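Local atomic coordinates of CbsA (Xanthomonas oryzae pv. oryzae, PDB entry 5XYH), a protein that probably hydrolyses 1,4-beta-glucosidic bonds of cellulose to release cellobiose, as a family 6 exoglucanase that degrades plant cell walls. Residues 187-192 against 226-231. Numbering follows the deposited sequence.
Sequences NVYNYM and SADGFI
Tyr191 and Met192 pair in parallel with Gly229 and Phe230. The two strands belong to a beta-alpha-beta unit that crosses over through helix 206-218, within the distorted parallel barrel of glycoside hydrolase family 6.

Backbone hydrogen bonds run from Met192 N to Gly229 O at 2.9 Å and from Ile231 N to Met192 O at 2.8 Å. Two residues before Met192, Asn190 O accepts Asp228 N at 2.7 Å and, weakly, Gly229 N.

Ahead of strand 229-231, side chains add to the bonding. Asp228 OD2 receives Asn190 N through its anti lone pair, at 2.9 Å. The same oxygen is bridged by a water to Val188 O, while Asp228 OD1 bonds His3. Asn190 ND2 donates a hydrogen bond to Ser226 O, in a 3-10 turn, at 3.2 Å, and the acceptor lies almost in the amide plane. Asn143 holds the OD1 side, so the flat group is fixed at both ends.

Nonpolar contacts form on both faces of the sheet. On the face of Met192 and Phe230, Met192 CB meets Phe230 CD2 and its CG meets Ala227 CB; helices 170-183 and 206-218 pack there. On the other, the Tyr191 ring lies against Gly229, where no side chain intervenes. With Tyr191 CG anti to the carbonyl carbon (chi1 -71°), CD2 comes within 3.5 Å of Gly229 C, and Asp228 CB sits over one ring face, offset toward the rim.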
loop_
_atom_site.group_PDB
_atom_site.type_symbol
_atom_site.label_atom_id
_atom_site.label_comp_id
_atom_site.label_asym_id
_atom_site.label_seq_id
_atom_site.Cartn_x
_atom_site.Cartn_y
_atom_site.Cartn_z
ATOM N N ASN A 187 -15.461 11.821 -11.548
ATOM C CA ASN A 187 -15.755 10.733 -10.626
ATOM C C ASN A 187 -14.505 9.921 -10.272
ATOM O O ASN A 187 -14.618 8.776 -9.816
ATOM C CB ASN A 187 -16.850 9.830 -11.203
ATOM C CG ASN A 187 -16.503 9.304 -12.575
ATOM O OD1 ASN A 187 -15.915 10.011 -13.395
ATOM N ND2 ASN A 187 -16.866 8.055 -12.837
ATOM N N VAL A 188 -13.320 10.498 -10.462
ATOM C CA VAL A 188 -12.056 9.862 -10.102
ATOM C C VAL A 188 -11.472 10.582 -8.893
ATOM O O VAL A 188 -11.410 11.819 -8.867
ATOM C CB VAL A 188 -11.076 9.865 -11.287
ATOM C CG1 VAL A 188 -9.692 9.424 -10.843
ATOM C CG2 VAL A 188 -11.605 8.949 -12.410
ATOM N N TYR A 189 -11.039 9.810 -7.897
ATOM C CA TYR A 189 -10.497 10.329 -6.648
ATOM C C TYR A 189 -9.065 9.838 -6.511
ATOM O O TYR A 189 -8.797 8.654 -6.732
ATOM C CB TYR A 189 -11.346 9.877 -5.453
ATOM C CG TYR A 189 -12.778 10.388 -5.555
ATOM C CD1 TYR A 189 -13.684 9.794 -6.429
ATOM C CD2 TYR A 189 -13.207 11.470 -4.810
ATOM C CE1 TYR A 189 -14.968 10.274 -6.564
ATOM C CE2 TYR A 189 -14.509 11.954 -4.928
ATOM C CZ TYR A 189 -15.381 11.340 -5.801
ATOM O OH TYR A 189 -16.667 11.810 -5.925
ATOM N N ASN A 190 -8.147 10.742 -6.170
ATOM C CA ASN A 190 -6.719 10.432 -6.173
ATOM C C ASN A 190 -6.150 10.572 -4.772
ATOM O O ASN A 190 -6.219 11.653 -4.181
ATOM C CB ASN A 190 -5.949 11.346 -7.124
ATOM C CG ASN A 190 -6.369 11.173 -8.561
ATOM O OD1 ASN A 190 -6.533 10.050 -9.048
ATOM N ND2 ASN A 190 -6.553 12.294 -9.260
ATOM N N TYR A 191 -5.540 9.497 -4.271
ATOM C CA TYR A 191 -4.858 9.505 -2.980
ATOM C C TYR A 191 -3.370 9.236 -3.185
ATOM O O TYR A 191 -2.986 8.187 -3.714
ATOM C CB TYR A 191 -5.480 8.482 -2.034
ATOM C CG TYR A 191 -6.868 8.895 -1.563
ATOM C CD1 TYR A 191 -7.988 8.649 -2.355
ATOM C CD2 TYR A 191 -7.052 9.539 -0.335
ATOM C CE1 TYR A 191 -9.244 9.027 -1.939
ATOM C CE2 TYR A 191 -8.316 9.913 0.093
ATOM C CZ TYR A 191 -9.406 9.650 -0.716
ATOM O OH TYR A 191 -10.675 10.004 -0.309
ATOM N N MET A 192 -2.543 10.189 -2.757
ATOM C CA MET A 192 -1.097 10.109 -2.901
ATOM C C MET A 192 -0.513 9.094 -1.914
ATOM O O MET A 192 -0.702 9.223 -0.700
ATOM C CB MET A 192 -0.485 11.489 -2.651
ATOM C CG MET A 192 -0.857 12.553 -3.657
ATOM S SD MET A 192 -0.202 12.187 -5.277
ATOM C CE MET A 192 1.555 12.243 -4.953
ATOM N N SER A 226 -5.981 18.443 -7.024
ATOM C CA SER A 226 -5.754 17.251 -7.827
ATOM C C SER A 226 -5.626 15.996 -6.974
ATOM O O SER A 226 -5.712 14.887 -7.511
ATOM C CB SER A 226 -4.488 17.412 -8.681
ATOM O OG SER A 226 -4.567 18.546 -9.537
ATOM N N ALA A 227 -5.376 16.153 -5.673
ATOM C CA ALA A 227 -5.214 15.041 -4.745
ATOM C C ALA A 227 -6.288 15.157 -3.678
ATOM O O ALA A 227 -6.369 16.171 -2.977
ATOM C CB ALA A 227 -3.821 15.031 -4.105
ATOM N N ASP A 228 -7.112 14.126 -3.560
ATOM C CA ASP A 228 -8.156 14.129 -2.553
ATOM C C ASP A 228 -7.612 13.787 -1.179
ATOM O O ASP A 228 -8.262 14.092 -0.169
ATOM C CB ASP A 228 -9.251 13.162 -2.975
ATOM C CG ASP A 228 -9.913 13.606 -4.259
ATOM O OD1 ASP A 228 -10.728 14.546 -4.194
ATOM O OD2 ASP A 228 -9.596 13.060 -5.338
ATOM N N GLY A 229 -6.431 13.178 -1.124
ATOM C CA GLY A 229 -5.822 12.859 0.156
ATOM C C GLY A 229 -4.567 12.032 -0.040
ATOM O O GLY A 229 -3.945 12.057 -1.109
ATOM N N PHE A 230 -4.219 11.292 1.002
ATOM C CA PHE A 230 -3.000 10.504 1.066
ATOM C C PHE A 230 -3.342 9.098 1.530
ATOM O O PHE A 230 -4.388 8.876 2.140
ATOM C CB PHE A 230 -1.996 11.142 2.025
ATOM C CG PHE A 230 -1.608 12.541 1.642
ATOM C CD1 PHE A 230 -2.340 13.628 2.087
ATOM C CD2 PHE A 230 -0.502 12.763 0.845
ATOM C CE1 PHE A 230 -1.984 14.919 1.738
ATOM C CE2 PHE A 230 -0.136 14.040 0.486
ATOM C CZ PHE A 230 -0.879 15.128 0.942
ATOM N N ILE A 231 -2.451 8.137 1.253
ATOM C CA ILE A 231 -2.605 6.782 1.777
ATOM C C ILE A 231 -1.278 6.307 2.351
ATOM O O ILE A 231 -0.226 6.488 1.733
ATOM C CB ILE A 231 -3.122 5.778 0.712
ATOM C CG1 ILE A 231 -3.184 4.370 1.308
ATOM C CG2 ILE A 231 -2.272 5.789 -0.564
ATOM C CD1 ILE A 231 -3.855 3.329 0.425
HETATM O O HOH W 1 -9.324 13.746 -8.007
#